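Local coordinates for protein serine hydrolase CCSP0084 (PDB 4I3F) that probably hydrolyses ester bonds or the carbon–carbon bond of meta-cleavage products, as a serine hydrolase of the alpha/beta hydrolase fold, at residues H279-Q282 with A288-N291; D275-G278 with I283-K286; I102-Q107 with L135-E140. One frame throughout, in Å; residues are numbered along the deposited sequence.

Contact 1. Residues H279-Q282 with A288-N291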
loop_
_atom_site.group_PDB
_atom_site.type_symbol
_atom_site.label_atom_id
_atom_site.label_comp_id
_atom_site.label_asym_id
_atom_site.label_seq_id
_atom_site.Cartn_x
_atom_site.Cartn_y
_atom_site.Cartn_z
ATOM N N HIS A 279 -3.113 11.390 -3.872
ATOM C CA HIS A 279 -2.932 10.158 -3.104
ATOM C C HIS A 279 -1.579 9.463 -3.295
ATOM O O HIS A 279 -0.983 8.987 -2.323
ATOM C CB HIS A 279 -4.050 9.155 -3.387
ATOM C CG HIS A 279 -3.942 7.923 -2.547
ATOM N ND1 HIS A 279 -4.088 7.951 -1.175
ATOM C CD2 HIS A 279 -3.622 6.646 -2.869
ATOM C CE1 HIS A 279 -3.903 6.734 -0.694
ATOM N NE2 HIS A 279 -3.612 5.925 -1.700
ATOM N N TRP A 280 -1.110 9.382 -4.537
ATOM C CA TRP A 280 0.193 8.767 -4.818
ATOM C C TRP A 280 1.337 9.725 -4.507
ATOM O O TRP A 280 1.986 10.228 -5.431
ATOM C CB TRP A 280 0.286 8.357 -6.288
ATOM C CG TRP A 280 -0.479 7.112 -6.631
ATOM C CD1 TRP A 280 -0.978 6.183 -5.758
ATOM C CD2 TRP A 280 -0.835 6.661 -7.943
ATOM N NE1 TRP A 280 -1.622 5.187 -6.451
ATOM C CE2 TRP A 280 -1.550 5.456 -7.794
ATOM C CE3 TRP A 280 -0.620 7.160 -9.231
ATOM C CZ2 TRP A 280 -2.047 4.740 -8.887
ATOM C CZ3 TRP A 280 -1.116 6.447 -10.316
ATOM C CH2 TRP A 280 -1.822 5.254 -10.135
ATOM N N VAL A 281 1.577 9.963 -3.219
ATOM C CA VAL A 281 2.626 10.877 -2.759
ATOM C C VAL A 281 3.981 10.462 -3.319
ATOM O O VAL A 281 4.796 11.311 -3.684
ATOM C CB VAL A 281 2.720 10.897 -1.209
ATOM C CG1 VAL A 281 3.806 11.848 -0.752
ATOM C CG2 VAL A 281 1.383 11.300 -0.582
ATOM N N GLN A 282 4.204 9.151 -3.403
ATOM C CA GLN A 282 5.493 8.610 -3.824
ATOM C C GLN A 282 5.781 8.799 -5.312
ATOM O O GLN A 282 6.933 8.690 -5.740
ATOM C CB GLN A 282 5.607 7.127 -3.430
ATOM C CG GLN A 282 5.097 6.117 -4.462
ATOM C CD GLN A 282 3.573 6.009 -4.558
ATOM O OE1 GLN A 282 2.829 6.852 -4.054
ATOM N NE2 GLN A 282 3.111 4.954 -5.223
ATOM N N ALA A 288 11.054 14.029 -2.677
ATOM C CA ALA A 288 10.721 14.406 -1.306
ATOM C C ALA A 288 10.281 13.196 -0.483
ATOM O O ALA A 288 10.721 13.016 0.656
ATOM C CB ALA A 288 9.657 15.494 -1.285
ATOM N N PHE A 289 9.423 12.366 -1.067
ATOM C CA PHE A 289 8.934 11.189 -0.364
ATOM C C PHE A 289 10.069 10.197 -0.114
ATOM O O PHE A 289 10.209 9.674 1.004
ATOM C CB PHE A 289 7.797 10.524 -1.137
ATOM C CG PHE A 289 7.326 9.238 -0.508
ATOM C CD1 PHE A 289 6.382 9.254 0.514
ATOM C CD2 PHE A 289 7.859 8.020 -0.915
ATOM C CE1 PHE A 289 5.964 8.066 1.114
ATOM C CE2 PHE A 289 7.451 6.832 -0.320
ATOM C CZ PHE A 289 6.498 6.858 0.694
ATOM N N ASN A 290 10.855 9.922 -1.151
ATOM C CA ASN A 290 11.967 8.977 -1.058
ATOM C C ASN A 290 12.953 9.404 0.019
ATOM O O ASN A 290 13.367 8.612 0.872
ATOM C CB ASN A 290 12.679 8.863 -2.410
ATOM C CG ASN A 290 11.912 8.012 -3.402
ATOM O OD1 ASN A 290 10.867 7.450 -3.077
ATOM N ND2 ASN A 290 12.422 7.927 -4.623
ATOM N N ASN A 291 13.327 10.674 -0.010
ATOM C CA ASN A 291 14.222 11.184 1.021
ATOM C C ASN A 291 13.621 11.212 2.424
ATOM O O ASN A 291 14.287 10.807 3.375
ATOM C CB ASN A 291 14.818 12.527 0.610
ATOM C CG ASN A 291 15.906 12.367 -0.443
ATOM O OD1 ASN A 291 17.030 11.982 -0.134
ATOM N ND2 ASN A 291 15.573 12.646 -1.688
HETATM O O HOH W 1 8.795 6.849 -4.942
#
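Phe-289 reaches from helix 286-298 to the start of helix 281-284 and meets Val-281 and Gln-282, a worked example of an aromatic ring fitted between a short helix and the longer one that follows it. The tight part is apolar. Gln-282 sets its CB over one face of the ring in a CH-pi contact, 3.9 Å from the ring centroid and 28° off the normal, with CB 3.5 Å from Phe-289 CD2. The side chain of Val-281 crosses that of Phe-289 at about a right angle, its CG1 3.9 Å from Phe-289 CD1. The ring owes this reach to CG lying trans to the backbone N of Phe-289 (chi1 175°). Met-148 of strand 142-148 packs against all three side chains.

The other side is looser and polar: no direct hydrogen bond joins the segments, and a water bridges them instead, donating to Gln-282 O at 2.7 Å and to Asn-290 OD1 at 2.9 Å. The amide of Gln-282 leads away from Phe-289, and its NE2 donates to Asn-62 O. Just ahead, His-279 pairs with Asp-251 and touches Ser-125, an arrangement consistent with the catalytic triad of an alpha/beta hydrolase.

Contact 2. Residues D275-G278 with I283-K286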
loop_
_atom_site.group_PDB
_atom_site.type_symbol
_atom_site.label_atom_id
_atom_site.label_comp_id
_atom_site.label_asym_id
_atom_site.label_seq_id
_atom_site.Cartn_x
_atom_site.Cartn_y
_atom_site.Cartn_z
ATOM N N ASP A 275 1.645 19.424 0.492
ATOM C CA ASP A 275 0.718 20.284 -0.225
ATOM C C ASP A 275 0.790 20.005 -1.708
ATOM O O ASP A 275 1.803 19.502 -2.192
ATOM C CB ASP A 275 1.132 21.738 -0.022
ATOM C CG ASP A 275 2.517 22.018 -0.572
ATOM O OD1 ASP A 275 2.618 22.703 -1.608
ATOM O OD2 ASP A 275 3.503 21.530 0.017
ATOM N N HIS A 276 -0.267 20.380 -2.427
ATOM C CA HIS A 276 -0.352 20.203 -3.875
ATOM C C HIS A 276 0.017 18.788 -4.250
ATOM O O HIS A 276 0.928 18.553 -5.045
ATOM C CB HIS A 276 0.562 21.198 -4.600
ATOM C CG HIS A 276 0.111 22.622 -4.498
ATOM N ND1 HIS A 276 0.609 23.496 -3.553
ATOM C CD2 HIS A 276 -0.779 23.328 -5.233
ATOM C CE1 HIS A 276 0.044 24.678 -3.714
ATOM N NE2 HIS A 276 -0.808 24.603 -4.720
ATOM N N CYS A 277 -0.702 17.841 -3.672
ATOM C CA CYS A 277 -0.303 16.454 -3.762
ATOM C C CYS A 277 -1.519 15.566 -3.825
ATOM O O CYS A 277 -2.501 15.781 -3.097
ATOM C CB CYS A 277 0.542 16.076 -2.536
ATOM S SG CYS A 277 1.445 14.544 -2.743
ATOM N N GLY A 278 -1.448 14.550 -4.678
ATOM C CA GLY A 278 -2.497 13.549 -4.735
ATOM C C GLY A 278 -2.167 12.323 -3.916
ATOM O O GLY A 278 -1.083 12.214 -3.327
ATOM N N ILE A 283 4.738 9.074 -6.099
ATOM C CA ILE A 283 4.901 9.370 -7.515
ATOM C C ILE A 283 4.902 10.878 -7.744
ATOM O O ILE A 283 5.686 11.386 -8.541
ATOM C CB ILE A 283 3.765 8.754 -8.376
ATOM C CG1 ILE A 283 3.597 7.262 -8.096
ATOM C CG2 ILE A 283 4.021 9.002 -9.871
ATOM C CD1 ILE A 283 4.809 6.445 -8.410
ATOM N N GLU A 284 4.022 11.596 -7.049
ATOM C CA GLU A 284 3.915 13.043 -7.253
ATOM C C GLU A 284 5.164 13.752 -6.756
ATOM O O GLU A 284 5.701 14.629 -7.432
ATOM C CB GLU A 284 2.686 13.599 -6.529
ATOM C CG GLU A 284 2.370 15.064 -6.839
ATOM C CD GLU A 284 0.962 15.241 -7.387
ATOM O OE1 GLU A 284 0.073 14.467 -6.977
ATOM O OE2 GLU A 284 0.753 16.144 -8.217
ATOM N N LYS A 285 5.607 13.366 -5.562
ATOM C CA LYS A 285 6.780 13.958 -4.918
ATOM C C LYS A 285 7.832 12.874 -4.734
ATOM O O LYS A 285 8.194 12.557 -3.593
ATOM C CB LYS A 285 6.425 14.478 -3.519
ATOM C CG LYS A 285 5.069 15.166 -3.391
ATOM C CD LYS A 285 5.122 16.586 -3.923
ATOM C CE LYS A 285 3.833 17.347 -3.597
ATOM N NZ LYS A 285 3.915 18.774 -4.035
ATOM N N LYS A 286 8.323 12.303 -5.829
ATOM C CA LYS A 286 9.288 11.206 -5.734
ATOM C C LYS A 286 10.484 11.550 -4.856
ATOM O O LYS A 286 10.783 10.822 -3.911
ATOM C CB LYS A 286 9.798 10.816 -7.116
ATOM C CG LYS A 286 8.714 10.344 -8.055
ATOM C CD LYS A 286 9.308 9.952 -9.380
ATOM C CE LYS A 286 8.213 9.679 -10.386
ATOM N NZ LYS A 286 7.452 10.927 -10.647
HETATM O O HOH W 2 4.852 19.310 -1.048
HETATM O O HOH W 3 1.905 18.466 -7.727
#
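Glu-284 and Lys-285, neighbours at the end of helix 281-284, bind the backbone of loop 275-278 in two different ways, illustrating how a helix end can hold a preceding loop through its main chain. The shortest of the three direct bonds runs from Gly-278 N to Glu-284 OE1, 2.8 Å long with an N-H...O angle of 151°, and it reaches the carboxylate from above its plane. Phe-185 N and Asp-186 N also bind this carboxylate, one at each oxygen, so its rotation is well fixed. Lys-285 carries the second grip: NZ donates to Asp-275 O at 2.9 Å, nearly in line with that carbonyl, and to His-276 O at 3.2 Å, there from above the carbonyl plane. A bend at chi2 (-78°) followed by an extended tail brings the ammonium within reach of both carbonyl oxygens, which lie on the same side of it.

Water extends the network, since one molecule donates to both His-276 O and Glu-284 OE2, lying 2.6 Å from that OE2. Within the loop, His-276 ND1 donates to Asp-275 OD1 at 2.9 Å, almost straight and in the imidazole plane, and this pair lies toward the exposed side. The packing is done by Cys-277, which lays its CB 3.7 Å from Lys-285 CE, while its SG sits 3.7 Å from Lys-285 CG and 4.1 Å from Glu-284 CB.

The loop follows strand 269-274, one of the two edge strands of the sheet, and leads straight to His-279; in the alpha/beta hydrolase fold the loop after this last strand characteristically carries the catalytic histidine.

Contact 3. Residues I102-Q107 with L135-E140. With NA (sodium ion), chain D.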
loop_
_atom_site.group_PDB
_atom_site.type_symbol
_atom_site.label_atom_id
_atom_site.label_comp_id
_atom_site.label_asym_id
_atom_site.label_seq_id
_atom_site.Cartn_x
_atom_site.Cartn_y
_atom_site.Cartn_z
ATOM N N ILE A 102 -5.910 -12.676 5.264
ATOM C CA ILE A 102 -5.001 -13.205 4.244
ATOM C C ILE A 102 -3.776 -12.306 4.008
ATOM O O ILE A 102 -2.647 -12.806 3.895
ATOM C CB ILE A 102 -5.749 -13.430 2.903
ATOM C CG1 ILE A 102 -6.588 -14.700 2.964
ATOM C CG2 ILE A 102 -4.768 -13.497 1.740
ATOM C CD1 ILE A 102 -7.597 -14.844 1.824
ATOM N N TRP A 103 -3.999 -10.999 3.915
ATOM C CA TRP A 103 -2.915 -10.044 3.646
ATOM C C TRP A 103 -1.900 -9.999 4.790
ATOM O O TRP A 103 -0.685 -9.935 4.551
ATOM C CB TRP A 103 -3.494 -8.658 3.363
ATOM C CG TRP A 103 -4.269 -8.601 2.062
ATOM C CD1 TRP A 103 -4.034 -9.346 0.941
ATOM C CD2 TRP A 103 -5.408 -7.775 1.764
ATOM N NE1 TRP A 103 -4.940 -9.019 -0.043
ATOM C CE2 TRP A 103 -5.798 -8.064 0.438
ATOM C CE3 TRP A 103 -6.135 -6.820 2.489
ATOM C CZ2 TRP A 103 -6.883 -7.429 -0.181
ATOM C CZ3 TRP A 103 -7.212 -6.193 1.874
ATOM C CH2 TRP A 103 -7.580 -6.504 0.557
ATOM N N VAL A 104 -2.395 -10.044 6.025
ATOM C CA VAL A 104 -1.524 -10.087 7.197
ATOM C C VAL A 104 -0.694 -11.374 7.184
ATOM O O VAL A 104 0.534 -11.320 7.265
ATOM C CB VAL A 104 -2.330 -9.929 8.514
ATOM C CG1 VAL A 104 -1.467 -10.238 9.743
ATOM C CG2 VAL A 104 -2.904 -8.509 8.609
ATOM N N GLN A 105 -1.347 -12.530 7.055
ATOM C CA GLN A 105 -0.612 -13.794 7.089
ATOM C C GLN A 105 0.372 -13.910 5.923
ATOM O O GLN A 105 1.455 -14.486 6.065
ATOM C CB GLN A 105 -1.558 -15.008 7.135
ATOM C CG GLN A 105 -0.845 -16.317 7.455
ATOM C CD GLN A 105 -0.168 -16.292 8.820
ATOM O OE1 GLN A 105 -0.784 -15.927 9.820
ATOM N NE2 GLN A 105 1.100 -16.694 8.867
ATOM N N GLN A 106 0.008 -13.356 4.771
ATOM C CA GLN A 106 0.912 -13.364 3.622
ATOM C C GLN A 106 2.261 -12.721 3.955
ATOM O O GLN A 106 3.319 -13.246 3.588
ATOM C CB GLN A 106 0.281 -12.643 2.426
ATOM C CG GLN A 106 1.228 -12.561 1.212
ATOM C CD GLN A 106 0.705 -11.671 0.106
ATOM O OE1 GLN A 106 -0.145 -10.808 0.335
ATOM N NE2 GLN A 106 1.220 -11.865 -1.105
ATOM N N GLN A 107 2.240 -11.592 4.654
ATOM C CA GLN A 107 3.493 -10.897 4.931
ATOM C C GLN A 107 4.324 -11.632 5.965
ATOM O O GLN A 107 5.554 -11.646 5.880
ATOM C CB GLN A 107 3.238 -9.444 5.367
ATOM C CG GLN A 107 2.421 -8.624 4.368
ATOM C CD GLN A 107 2.831 -8.870 2.926
ATOM O OE1 GLN A 107 4.010 -8.900 2.602
ATOM N NE2 GLN A 107 1.852 -9.057 2.058
ATOM N N LEU A 135 1.238 -4.572 12.627
ATOM C CA LEU A 135 1.836 -4.059 13.858
ATOM C C LEU A 135 1.009 -4.466 15.072
ATOM O O LEU A 135 1.550 -4.704 16.155
ATOM C CB LEU A 135 1.956 -2.527 13.810
ATOM C CG LEU A 135 2.745 -1.949 12.636
ATOM C CD1 LEU A 135 2.734 -0.432 12.692
ATOM C CD2 LEU A 135 4.169 -2.460 12.638
ATOM N N ASN A 136 -0.304 -4.555 14.890
ATOM C CA ASN A 136 -1.193 -4.937 15.975
ATOM C C ASN A 136 -1.077 -6.415 16.295
ATOM O O ASN A 136 -1.030 -6.803 17.466
ATOM C CB ASN A 136 -2.643 -4.620 15.598
ATOM C CG ASN A 136 -3.623 -4.950 16.713
ATOM O OD1 ASN A 136 -3.427 -4.574 17.878
ATOM N ND2 ASN A 136 -4.680 -5.679 16.366
ATOM N N ARG A 137 -1.033 -7.239 15.252
ATOM C CA ARG A 137 -1.109 -8.694 15.429
ATOM C C ARG A 137 0.249 -9.353 15.637
ATOM O O ARG A 137 0.351 -10.346 16.363
ATOM C CB ARG A 137 -1.818 -9.341 14.233
ATOM C CG ARG A 137 -3.300 -8.999 14.138
ATOM C CD ARG A 137 -3.953 -9.628 12.923
ATOM N NE ARG A 137 -5.150 -8.893 12.521
ATOM C CZ ARG A 137 -5.997 -9.300 11.584
ATOM N NH1 ARG A 137 -5.790 -10.451 10.954
ATOM N NH2 ARG A 137 -7.055 -8.560 11.286
ATOM N N HIS A 138 1.282 -8.793 15.008
ATOM C CA HIS A 138 2.624 -9.371 15.049
ATOM C C HIS A 138 3.678 -8.300 15.309
ATOM O O HIS A 138 4.603 -8.134 14.505
ATOM C CB HIS A 138 2.920 -10.033 13.704
ATOM C CG HIS A 138 1.930 -11.093 13.325
ATOM N ND1 HIS A 138 1.986 -12.376 13.824
ATOM C CD2 HIS A 138 0.861 -11.059 12.495
ATOM C CE1 HIS A 138 0.992 -13.087 13.320
ATOM N NE2 HIS A 138 0.295 -12.312 12.510
ATOM N N PRO A 139 3.557 -7.579 16.440
ATOM C CA PRO A 139 4.413 -6.406 16.654
ATOM C C PRO A 139 5.908 -6.734 16.685
ATOM O O PRO A 139 6.717 -5.879 16.311
ATOM C CB PRO A 139 3.956 -5.887 18.025
ATOM C CG PRO A 139 3.321 -7.065 18.700
ATOM C CD PRO A 139 2.667 -7.829 17.588
ATOM N N GLU A 140 6.269 -7.947 17.099
ATOM C CA GLU A 140 7.674 -8.313 17.249
ATOM C C GLU A 140 8.409 -8.459 15.911
ATOM O O GLU A 140 9.640 -8.561 15.883
ATOM C CB GLU A 140 7.803 -9.614 18.055
ATOM C CG GLU A 140 7.302 -10.886 17.330
ATOM C CD GLU A 140 5.778 -10.961 17.144
ATOM O OE1 GLU A 140 5.035 -10.146 17.721
ATOM O OE2 GLU A 140 5.321 -11.860 16.417
HETATM NA NA NA D . 3.466 -13.125 15.742
HETATM O O HOH W 4 -1.814 -13.657 10.886
HETATM O O HOH W 5 2.699 -15.693 16.333
HETATM O O HOH W 6 5.413 -13.934 13.825
#
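Val-104, in the middle of helix 96-113, lies opposite Arg-137 at the end of helix 126-137, their CA atoms 8.4 Å apart, a spacing that leaves the contact to side chains and a bridging water. Both methyls of Val-104 take part: CG1 meets His-138 and the Arg-137 chain, CG2 the guanidinium. CG1 comes to the edge of the imidazole of His-138, close to its plane and 3.7 Å from His-138 CD2, and also reaches Arg-137 CD at 4.1 Å. CG2 lies over one face of the Arg-137 guanidinium, near its rim, 4.2 Å from Arg-137 NH1. The arginine chain is extended from CG to NE as it passes Val-104, and NH1 forms a salt bridge with Asp-101, one turn earlier on the helix of Val-104.

His-138 divides its two nitrogens between the helix and a metal. NE2 donates to a water 3.0 Å away, which in turn donates to Gln-105 OE1 at 2.7 Å. ND1 binds sodium at 2.5 Å, with the ion in the ring plane. Glu-140 adds OE2 at 2.3 Å from the sodium, its bent chain folding back to the ion, and two waters are also bound.

With ND1 given to the metal and NE2 donating, the imidazole is most simply read as neutral with its proton on NE2. The carboxylate would then offset the ion's charge, making this a surface sodium site tied through water to the neighbouring helix.

Overall arrangement
Contact 3 comes first: between its segments, on helix 96-113 and at the end of helix 126-137, come in sequence strand 119-124 and the probable nucleophile elbow at Ser-125. Contacts 2 and 1 follow, interleaved between residues 275 and 291; they share helix 281-284, with centres 6 Å apart. Across the chain's centre, contact 3 is centred about 24 Å from the centre of contact 1 and 29 Å from that of contact 2. Strand 142-148 is touched from both regions, by side chains of contact 1 through Met-148 and by Leu-135 of contact 3. Contacts 1 and 2 thus lie on the stretch carrying His-279, the probable catalytic histidine, whereas the sodium of contact 3 sits well away from it.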